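Local coordinates for variant surface glycoprotein MITAT 1.1 (PDB 5LY9) that coats the surface of the trypanosome, where switching among antigenically distinct variants lets the parasite evade the immune response of its host, at residues 11-16 and 140-145; 51-56 and 318-324; 277-282 and 296-300. All coordinates share one frame; numbering follows the deposited sequence.

Contact 1. Residues 11-16 and 140-145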
loop_
_atom_site.group_PDB
_atom_site.type_symbol
_atom_site.label_atom_id
_atom_site.label_comp_id
_atom_site.label_asym_id
_atom_site.label_seq_id
_atom_site.Cartn_x
_atom_site.Cartn_y
_atom_site.Cartn_z
ATOM N N TRP A 11 -30.332 5.843 0.847
ATOM C CA TRP A 11 -29.038 6.553 0.725
ATOM C C TRP A 11 -28.268 6.711 2.030
ATOM O O TRP A 11 -27.048 6.895 2.017
ATOM C CB TRP A 11 -29.158 7.904 -0.005
ATOM C CG TRP A 11 -30.043 8.893 0.574
ATOM C CD1 TRP A 11 -31.310 9.199 0.163
ATOM C CD2 TRP A 11 -29.764 9.794 1.657
ATOM N NE1 TRP A 11 -31.810 10.205 0.934
ATOM C CE2 TRP A 11 -30.883 10.622 1.817
ATOM C CE3 TRP A 11 -28.681 10.001 2.475
ATOM C CZ2 TRP A 11 -30.953 11.548 2.786
ATOM C CZ3 TRP A 11 -28.735 10.923 3.389
ATOM C CH2 TRP A 11 -29.874 11.715 3.564
ATOM N N LYS A 12 -28.916 6.737 3.159
ATOM C CA LYS A 12 -28.136 6.874 4.415
ATOM C C LYS A 12 -27.141 5.733 4.632
ATOM O O LYS A 12 -25.978 6.005 4.988
ATOM C CB LYS A 12 -29.028 7.105 5.607
ATOM C CG LYS A 12 -29.418 8.607 5.729
ATOM C CD LYS A 12 -30.236 8.824 7.044
ATOM C CE LYS A 12 -30.679 10.275 7.068
ATOM N NZ LYS A 12 -31.419 10.589 8.323
ATOM N N PRO A 13 -27.534 4.511 4.288
ATOM C CA PRO A 13 -26.527 3.425 4.390
ATOM C C PRO A 13 -25.330 3.633 3.446
ATOM O O PRO A 13 -24.207 3.181 3.767
ATOM C CB PRO A 13 -27.324 2.173 4.030
ATOM C CG PRO A 13 -28.681 2.490 4.484
ATOM C CD PRO A 13 -28.898 3.961 4.198
ATOM N N LEU A 14 -25.533 4.247 2.284
ATOM C CA LEU A 14 -24.437 4.568 1.420
ATOM C C LEU A 14 -23.541 5.633 2.012
ATOM O O LEU A 14 -22.321 5.536 1.891
ATOM C CB LEU A 14 -24.898 5.001 -0.001
ATOM C CG LEU A 14 -25.562 3.835 -0.792
ATOM C CD1 LEU A 14 -26.319 4.410 -1.956
ATOM C CD2 LEU A 14 -24.557 2.799 -1.252
ATOM N N CYS A 15 -24.135 6.663 2.611
ATOM C CA CYS A 15 -23.339 7.680 3.374
ATOM C C CYS A 15 -22.499 7.041 4.509
ATOM O O CYS A 15 -21.347 7.331 4.685
ATOM C CB CYS A 15 -24.201 8.763 3.967
ATOM S SG CYS A 15 -24.949 9.840 2.720
ATOM N N LYS A 16 -23.089 6.106 5.242
ATOM C CA LYS A 16 -22.362 5.380 6.286
ATOM C C LYS A 16 -21.215 4.596 5.691
ATOM O O LYS A 16 -20.123 4.584 6.259
ATOM C CB LYS A 16 -23.319 4.436 7.061
ATOM C CG LYS A 16 -24.312 5.172 7.947
ATOM C CD LYS A 16 -25.419 4.214 8.416
ATOM C CE LYS A 16 -25.058 3.219 9.421
ATOM N NZ LYS A 16 -26.233 2.463 10.023
ATOM N N LEU A 140 -25.553 15.208 5.491
ATOM C CA LEU A 140 -26.805 15.239 4.783
ATOM C C LEU A 140 -27.824 14.835 5.798
ATOM O O LEU A 140 -27.800 13.757 6.324
ATOM C CB LEU A 140 -26.838 14.224 3.613
ATOM C CG LEU A 140 -26.349 14.684 2.297
ATOM C CD1 LEU A 140 -26.389 13.472 1.320
ATOM C CD2 LEU A 140 -27.134 15.868 1.761
ATOM N N ASP A 141 -28.740 15.761 6.059
ATOM C CA ASP A 141 -29.529 15.748 7.283
ATOM C C ASP A 141 -28.683 15.435 8.505
ATOM O O ASP A 141 -27.761 16.177 8.879
ATOM C CB ASP A 141 -30.675 14.791 7.094
ATOM C CG ASP A 141 -31.744 15.315 6.089
ATOM O OD1 ASP A 141 -32.019 16.568 5.851
ATOM O OD2 ASP A 141 -32.323 14.380 5.565
ATOM N N ASP A 142 -28.973 14.374 9.169
ATOM C CA ASP A 142 -28.172 14.154 10.359
ATOM C C ASP A 142 -27.034 13.170 10.119
ATOM O O ASP A 142 -26.449 12.748 11.072
ATOM C CB ASP A 142 -29.069 13.687 11.491
ATOM C CG ASP A 142 -29.857 12.448 11.168
ATOM O OD1 ASP A 142 -30.077 12.140 9.965
ATOM O OD2 ASP A 142 -30.323 11.780 12.161
ATOM N N GLN A 143 -26.763 12.770 8.874
ATOM C CA GLN A 143 -25.816 11.696 8.589
ATOM C C GLN A 143 -24.538 12.287 7.976
ATOM O O GLN A 143 -24.618 12.983 6.958
ATOM C CB GLN A 143 -26.464 10.724 7.613
ATOM C CG GLN A 143 -25.608 9.574 7.108
ATOM C CD GLN A 143 -24.867 8.801 8.157
ATOM O OE1 GLN A 143 -25.542 8.270 9.054
ATOM N NE2 GLN A 143 -23.460 8.684 8.064
ATOM N N GLU A 144 -23.388 11.982 8.564
ATOM C CA GLU A 144 -22.141 12.349 7.925
ATOM C C GLU A 144 -22.109 11.719 6.521
ATOM O O GLU A 144 -22.391 10.517 6.328
ATOM C CB GLU A 144 -20.981 11.876 8.744
ATOM C CG GLU A 144 -19.654 12.250 8.244
ATOM C CD GLU A 144 -19.269 13.711 8.245
ATOM O OE1 GLU A 144 -20.013 14.595 8.702
ATOM O OE2 GLU A 144 -18.099 13.968 7.792
ATOM N N CYS A 145 -21.795 12.556 5.551
ATOM C CA CYS A 145 -21.718 12.148 4.154
ATOM C C CYS A 145 -20.767 13.064 3.373
ATOM O O CYS A 145 -21.214 13.861 2.515
ATOM C CB CYS A 145 -23.118 12.154 3.574
ATOM S SG CYS A 145 -23.294 11.067 2.139
#

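Contact 2. Residues 51-56 and 318-324. With NAG (2-acetamido-2-deoxy-beta-D-glucopyranose), chain C; MAN (alpha-D-mannopyranose), chain B.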
loop_
_atom_site.group_PDB
_atom_site.type_symbol
_atom_site.label_atom_id
_atom_site.label_comp_id
_atom_site.label_asym_id
_atom_site.label_seq_id
_atom_site.Cartn_x
_atom_site.Cartn_y
_atom_site.Cartn_z
ATOM N N ILE A 51 24.810 -9.607 20.224
ATOM C CA ILE A 51 25.712 -8.784 20.961
ATOM C C ILE A 51 26.176 -9.503 22.257
ATOM O O ILE A 51 27.358 -9.521 22.579
ATOM C CB ILE A 51 25.039 -7.421 21.338
ATOM C CG1 ILE A 51 24.839 -6.523 20.098
ATOM C CG2 ILE A 51 25.841 -6.742 22.449
ATOM C CD1 ILE A 51 23.729 -5.474 20.264
ATOM N N TYR A 52 25.229 -10.122 22.961
ATOM C CA TYR A 52 25.570 -10.843 24.181
ATOM C C TYR A 52 26.598 -11.946 23.847
ATOM O O TYR A 52 27.597 -12.158 24.568
ATOM C CB TYR A 52 24.355 -11.502 24.758
ATOM C CG TYR A 52 24.645 -12.171 26.073
ATOM C CD1 TYR A 52 25.100 -13.434 26.123
ATOM C CD2 TYR A 52 24.342 -11.498 27.273
ATOM C CE1 TYR A 52 25.392 -14.039 27.367
ATOM C CE2 TYR A 52 24.573 -12.103 28.512
ATOM C CZ TYR A 52 25.103 -13.350 28.541
ATOM O OH TYR A 52 25.374 -13.959 29.767
ATOM N N LEU A 53 26.345 -12.693 22.785
ATOM C CA LEU A 53 27.274 -13.737 22.392
ATOM C C LEU A 53 28.618 -13.187 22.021
ATOM O O LEU A 53 29.672 -13.793 22.368
ATOM C CB LEU A 53 26.722 -14.507 21.228
ATOM C CG LEU A 53 25.557 -15.412 21.570
ATOM C CD1 LEU A 53 24.771 -15.799 20.321
ATOM C CD2 LEU A 53 26.083 -16.647 22.239
ATOM N N ALA A 54 28.625 -12.117 21.231
ATOM C CA ALA A 54 29.921 -11.536 20.860
ATOM C C ALA A 54 30.718 -11.027 22.043
ATOM O O ALA A 54 31.964 -11.118 22.029
ATOM C CB ALA A 54 29.739 -10.433 19.858
ATOM N N LYS A 55 30.009 -10.555 23.050
ATOM C CA LYS A 55 30.603 -9.970 24.235
ATOM C C LYS A 55 31.037 -11.068 25.173
ATOM O O LYS A 55 31.987 -10.864 25.965
ATOM C CB LYS A 55 29.600 -9.059 24.857
ATOM C CG LYS A 55 30.037 -8.303 26.089
ATOM C CD LYS A 55 29.005 -7.258 26.487
ATOM C CE LYS A 55 29.499 -6.429 27.659
ATOM N NZ LYS A 55 29.540 -7.245 28.907
ATOM N N ASN A 56 30.402 -12.246 25.071
ATOM C CA ASN A 56 30.580 -13.333 26.051
ATOM C C ASN A 56 30.871 -14.681 25.413
ATOM O O ASN A 56 30.060 -15.607 25.505
ATOM C CB ASN A 56 29.376 -13.457 26.960
ATOM C CG ASN A 56 29.146 -12.250 27.834
ATOM O OD1 ASN A 56 29.739 -12.105 28.886
ATOM N ND2 ASN A 56 28.247 -11.424 27.444
ATOM N N MET A 318 18.580 -12.731 30.882
ATOM C CA MET A 318 20.017 -12.597 30.981
ATOM C C MET A 318 20.584 -11.692 29.892
ATOM O O MET A 318 21.380 -10.811 30.145
ATOM C CB MET A 318 20.614 -14.004 30.933
ATOM C CG MET A 318 22.060 -14.072 31.157
ATOM S SD MET A 318 22.505 -15.839 31.387
ATOM C CE MET A 318 22.404 -16.366 29.716
ATOM N N VAL A 319 20.070 -11.822 28.670
ATOM C CA VAL A 319 20.499 -10.935 27.590
ATOM C C VAL A 319 20.111 -9.469 27.887
ATOM O O VAL A 319 20.922 -8.556 27.745
ATOM C CB VAL A 319 19.869 -11.452 26.264
ATOM C CG1 VAL A 319 19.985 -10.438 25.176
ATOM C CG2 VAL A 319 20.594 -12.714 25.851
ATOM N N ASP A 320 18.867 -9.277 28.278
ATOM C CA ASP A 320 18.329 -7.939 28.616
ATOM C C ASP A 320 19.103 -7.198 29.718
ATOM O O ASP A 320 19.310 -5.999 29.619
ATOM C CB ASP A 320 16.874 -8.030 29.048
ATOM C CG ASP A 320 15.916 -8.232 27.871
ATOM O OD1 ASP A 320 16.317 -8.033 26.688
ATOM O OD2 ASP A 320 14.750 -8.624 28.159
ATOM N N ALA A 321 19.612 -7.927 30.696
ATOM C CA ALA A 321 20.320 -7.327 31.820
ATOM C C ALA A 321 21.755 -6.949 31.482
ATOM O O ALA A 321 22.418 -6.239 32.240
ATOM C CB ALA A 321 20.319 -8.368 32.944
ATOM N N GLU A 322 22.261 -7.412 30.341
ATOM C CA GLU A 322 23.647 -7.255 30.020
ATOM C C GLU A 322 23.917 -5.767 29.750
ATOM O O GLU A 322 23.249 -5.169 28.944
ATOM C CB GLU A 322 24.068 -8.149 28.841
ATOM C CG GLU A 322 25.554 -8.127 28.518
ATOM C CD GLU A 322 26.424 -8.984 29.461
ATOM O OE1 GLU A 322 25.888 -9.566 30.418
ATOM O OE2 GLU A 322 27.649 -9.094 29.193
ATOM N N ILE A 323 24.909 -5.205 30.430
ATOM C CA ILE A 323 25.197 -3.798 30.302
ATOM C C ILE A 323 26.170 -3.512 29.170
ATOM O O ILE A 323 27.191 -4.163 29.044
ATOM C CB ILE A 323 25.818 -3.224 31.611
ATOM C CG1 ILE A 323 24.822 -3.319 32.731
ATOM C CG2 ILE A 323 26.276 -1.766 31.416
ATOM C CD1 ILE A 323 23.820 -2.220 32.669
ATOM N N ILE A 324 25.818 -2.555 28.336
ATOM C CA ILE A 324 26.712 -2.061 27.327
ATOM C C ILE A 324 27.335 -0.778 27.851
ATOM O O ILE A 324 26.646 0.211 28.072
ATOM C CB ILE A 324 25.942 -1.737 26.005
ATOM C CG1 ILE A 324 25.083 -2.933 25.580
ATOM C CG2 ILE A 324 26.936 -1.329 24.948
ATOM C CD1 ILE A 324 25.837 -4.246 25.526
HETATM C C1 NAG C . 11.834 -8.324 23.496
HETATM C C2 NAG C . 13.240 -7.946 23.849
HETATM C C3 NAG C . 13.330 -7.126 25.137
HETATM C C4 NAG C . 12.347 -5.952 25.106
HETATM C C5 NAG C . 10.982 -6.535 24.760
HETATM C C6 NAG C . 9.850 -5.527 24.715
HETATM C C7 NAG C . 15.248 -9.208 23.351
HETATM C C8 NAG C . 16.096 -10.379 23.706
HETATM N N2 NAG C . 14.131 -9.090 24.030
HETATM O O3 NAG C . 14.673 -6.622 25.373
HETATM O O4 NAG C . 12.409 -5.108 26.312
HETATM O O5 NAG C . 11.039 -7.167 23.454
HETATM O O6 NAG C . 10.196 -4.554 23.765
HETATM O O7 NAG C . 15.512 -8.441 22.459
HETATM C C1 MAN B . 13.446 -5.662 32.183
HETATM C C2 MAN B . 13.085 -5.049 33.523
HETATM C C3 MAN B . 13.655 -3.651 33.524
HETATM C C4 MAN B . 15.156 -3.651 33.236
HETATM C C5 MAN B . 15.583 -4.507 32.027
HETATM C C6 MAN B . 17.045 -4.969 32.096
HETATM O O2 MAN B . 13.579 -5.881 34.609
HETATM O O3 MAN B . 13.304 -3.120 34.811
HETATM O O4 MAN B . 15.552 -2.320 32.967
HETATM O O5 MAN B . 14.847 -5.706 31.983
HETATM O O6 MAN B . 17.216 -6.261 32.770
HETATM O O HOH W 1 29.224 -5.163 30.783
HETATM O O HOH W 2 27.695 -11.378 31.584
#

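Contact 3. Residues 277-282 and 296-300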
loop_
_atom_site.group_PDB
_atom_site.type_symbol
_atom_site.label_atom_id
_atom_site.label_comp_id
_atom_site.label_asym_id
_atom_site.label_seq_id
_atom_site.Cartn_x
_atom_site.Cartn_y
_atom_site.Cartn_z
ATOM N N LEU A 277 11.777 -22.752 15.721
ATOM C CA LEU A 277 12.670 -23.193 16.810
ATOM C C LEU A 277 13.098 -24.635 16.610
ATOM O O LEU A 277 14.274 -24.979 16.695
ATOM C CB LEU A 277 12.006 -22.970 18.200
ATOM C CG LEU A 277 12.962 -22.966 19.386
ATOM C CD1 LEU A 277 13.901 -21.790 19.295
ATOM C CD2 LEU A 277 12.165 -22.995 20.686
ATOM N N LYS A 278 12.139 -25.501 16.393
ATOM C CA LYS A 278 12.411 -26.915 16.304
ATOM C C LYS A 278 13.348 -27.184 15.131
ATOM O O LYS A 278 14.291 -27.989 15.249
ATOM C CB LYS A 278 11.058 -27.680 16.114
ATOM C CG LYS A 278 11.222 -29.176 16.051
ATOM C CD LYS A 278 9.946 -29.832 15.579
ATOM C CE LYS A 278 10.064 -31.296 15.899
ATOM N NZ LYS A 278 8.953 -32.026 15.194
ATOM N N ALA A 279 13.074 -26.516 13.991
ATOM C CA ALA A 279 13.920 -26.741 12.759
ATOM C C ALA A 279 15.337 -26.300 12.996
ATOM O O ALA A 279 16.296 -26.952 12.534
ATOM C CB ALA A 279 13.358 -26.023 11.579
ATOM N N LEU A 280 15.504 -25.210 13.751
ATOM C CA LEU A 280 16.886 -24.737 14.033
ATOM C C LEU A 280 17.662 -25.654 14.999
ATOM O O LEU A 280 18.877 -25.612 14.999
ATOM C CB LEU A 280 16.903 -23.320 14.564
ATOM C CG LEU A 280 16.623 -22.264 13.516
ATOM C CD1 LEU A 280 16.195 -20.992 14.167
ATOM C CD2 LEU A 280 17.860 -22.120 12.676
ATOM N N VAL A 281 16.967 -26.447 15.830
ATOM C CA VAL A 281 17.621 -27.351 16.701
ATOM C C VAL A 281 18.379 -28.346 15.823
ATOM O O VAL A 281 19.549 -28.654 16.051
ATOM C CB VAL A 281 16.653 -28.016 17.703
ATOM C CG1 VAL A 281 17.357 -29.146 18.475
ATOM C CG2 VAL A 281 16.104 -26.955 18.695
ATOM N N LYS A 282 17.698 -28.811 14.813
ATOM C CA LYS A 282 18.247 -29.762 13.868
ATOM C C LYS A 282 19.319 -29.093 12.991
ATOM O O LYS A 282 20.440 -29.588 12.931
ATOM C CB LYS A 282 17.159 -30.320 13.005
ATOM C CG LYS A 282 17.760 -31.350 12.043
ATOM C CD LYS A 282 16.689 -32.066 11.286
ATOM C CE LYS A 282 17.333 -33.049 10.297
ATOM N NZ LYS A 282 16.292 -33.393 9.307
ATOM N N GLU A 296 14.841 -33.447 18.439
ATOM C CA GLU A 296 14.705 -31.992 18.730
ATOM C C GLU A 296 14.112 -31.703 20.092
ATOM O O GLU A 296 14.637 -30.831 20.848
ATOM C CB GLU A 296 13.954 -31.244 17.641
ATOM C CG GLU A 296 14.626 -31.289 16.294
ATOM C CD GLU A 296 14.233 -32.489 15.467
ATOM O OE1 GLU A 296 13.635 -33.440 15.987
ATOM O OE2 GLU A 296 14.536 -32.506 14.257
ATOM N N ALA A 297 13.037 -32.411 20.401
ATOM C CA ALA A 297 12.395 -32.319 21.712
ATOM C C ALA A 297 13.330 -32.673 22.862
ATOM O O ALA A 297 13.410 -31.951 23.885
ATOM C CB ALA A 297 11.142 -33.196 21.774
ATOM N N THR A 298 14.089 -33.742 22.676
ATOM C CA THR A 298 15.063 -34.183 23.678
ATOM C C THR A 298 16.121 -33.164 23.875
ATOM O O THR A 298 16.447 -32.864 25.000
ATOM C CB THR A 298 15.715 -35.483 23.219
ATOM O OG1 THR A 298 14.679 -36.467 23.159
ATOM C CG2 THR A 298 16.743 -35.921 24.200
ATOM N N LYS A 299 16.646 -32.575 22.789
ATOM C CA LYS A 299 17.675 -31.561 22.926
ATOM C C LYS A 299 17.116 -30.312 23.604
ATOM O O LYS A 299 17.766 -29.688 24.425
ATOM C CB LYS A 299 18.230 -31.197 21.567
ATOM C CG LYS A 299 19.290 -30.130 21.627
ATOM C CD LYS A 299 20.498 -30.648 22.341
ATOM C CE LYS A 299 21.641 -29.803 21.995
ATOM N NZ LYS A 299 22.902 -30.242 22.702
ATOM N N LEU A 300 15.892 -29.896 23.221
ATOM C CA LEU A 300 15.272 -28.743 23.870
ATOM C C LEU A 300 15.103 -28.937 25.380
ATOM O O LEU A 300 15.279 -27.979 26.157
ATOM C CB LEU A 300 13.896 -28.369 23.259
ATOM C CG LEU A 300 13.952 -27.850 21.820
ATOM C CD1 LEU A 300 12.600 -27.926 21.135
ATOM C CD2 LEU A 300 14.434 -26.426 21.868
#

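Contact 1. Residues 11-16 and 140-145
Cys-15 and Cys-145 are joined covalently. Their SG atoms lie 2.1 Å apart, and the negative C-S-S-C torsion of -73° gives the disulfide a left-handed sense. CB of Cys-15 points at residues 140-145, and SG, anti to the carbonyl carbon, continues to Cys-145. Beside this bond runs the side chain of Gln-143, which runs antiparallel to the side chain of Lys-12. Its CB lies 4.1 Å from CG of Lys-12. Its CG comes closer, 3.5 Å from CB of Cys-15. There the chain bends (chi2 49°) and lays the amide across the stem of Lys-16, with OE1 of Gln-143 3.5 Å from CG of Lys-16. At the tip, NE2 of Gln-143 donates to the carbonyl O of the next residue, Glu-144, 2.7 Å away. That O takes the bond on a lone pair, and the link holds the amide in place. Gln-143 closes a type II' beta turn that starts at Leu-140 and forms the tip of a beta hairpin between strands 139-140 and 143-144. The disulfide therefore ties a hairpin to a helix near the start of the chain. On the turn, OD1 of Asp-142 accepts from NZ of Lys-12 at 2.6 Å. This salt bridge uses the syn lone pair of OD1, and the lysine reaches it with a chain extended beyond CG. Trp-11 covers the neighbouring side of the turn. Its CZ3 lies 3.8 Å from CB of Leu-140, while OD2 of Asp-141 sits at the ring edge, near the ring plane. NE1 of Trp-11 points elsewhere and bonds to the O of Val-125. OD1 of Asp-141 accepts from the backbone N of Thr-134.

Contact 2. Residues 51-56 and 318-324
Tyr-52 is the main bump of this contact, and its ring fits into a hollow made by Met-318, Val-319 and Glu-322. The hollow lies where helix 313-321 passes into strand 323-324. Tyr-52 stands near the end of helix 24-55, which packs against helix 62-114, its antiparallel partner in the long helical hairpin of the A-type variant surface glycoprotein fold. With CG anti to the backbone N (chi1 -176°), the ring reaches Met-318, Val-319 and Glu-322. CG2 of Val-319 fits against the ring root, 4.1 Å from CG of Tyr-52. At the far end CG of Met-318 comes 3.6 Å from OH of Tyr-52. The stem of Glu-322 crosses the tyrosine at about a right angle, its CB 3.7 Å from CD2 of Tyr-52; the bend at chi2 then brings OE1 of Glu-322 to CE2 of Tyr-52. A smaller bump, CD1 of Ile-324, meets CG2 of Ile-51 at 4.0 Å. Asp-320 turns the other way, and its OD1 accepts from O3 of an N-acetylglucosamine of the glycan. The amide of Asn-56 folds back over its own helix end: ND2 sits above the centre of the Tyr-52 ring and bonds to the O of Tyr-52. The same ND2 also gives a nearly straight bond (177°) to OE2 of Glu-322, 3.0 Å away. NZ of Lys-55 forms a salt bridge with that oxygen at 2.7 Å. The two nitrogens meet OE2 of Glu-322 from opposite faces of the carboxylate plane.

Contact 3. Residues 277-282 and 296-300
Two successive helices, 275-285 and 295-304, form an orthogonal helix-loop-helix pair here. The short segments cross at 90°, with their axes 9.5 Å apart. Val-281 is the wedge between them. Its CG2 lies 3.6 Å from CD2 of Leu-300. Its other methyl, CG1, rests 3.8 Å from CB of Lys-299. The valine has CG1 anti to the backbone N (chi1 171°), which turns one methyl to each of these neighbours. Leu-277 adds a looser contact, with its CD2 4.3 Å from CD2 of Leu-300. Leu-271 and Leu-307, both in loops, also cover Leu-300. Glu-296 packs against Lys-278 and Lys-282. Its CG lies 3.5 Å from the carbonyl O of Lys-278, and its CB packs on CG of Lys-278 at 3.8 Å. The chain then bends at chi2, and OE2 of Glu-296 comes 3.6 Å from CB of Lys-282. Both lysines are extended and carry their amines past the carboxylate. NZ of Lys-278 stays 5.0 Å from OE1 of Glu-296, so any attraction is probably only long-range. NZ of Lys-299 donates a hydrogen bond to OE1 of Gln-63, on helix 62-114. The pair rests on that same helix, where Leu-277 and Leu-280 both touch Leu-67. Leu-280 also packs on Asp-348 of the second subunit, in helix 343-367 of that chain.

In the fold
The three contacts lie in the elongated N-terminal part of the glycoprotein. Contact 1 is on one side of the chain's centre; contacts 2 and 3 are on the other. The centre of contact 1 is about 58 Å from each of the other two. Contacts 2 and 3 are about 23 Å apart between centres and about 12 Å between nearest atoms. Helix 62-114 links all three, touching residues from each. In sequence, contact 3 is nested inside the loop that contact 2 closes. The glycan lies beside contact 2. The side chain of Leu-277 in contact 3 is about 11 Å from an N-acetylglucosamine.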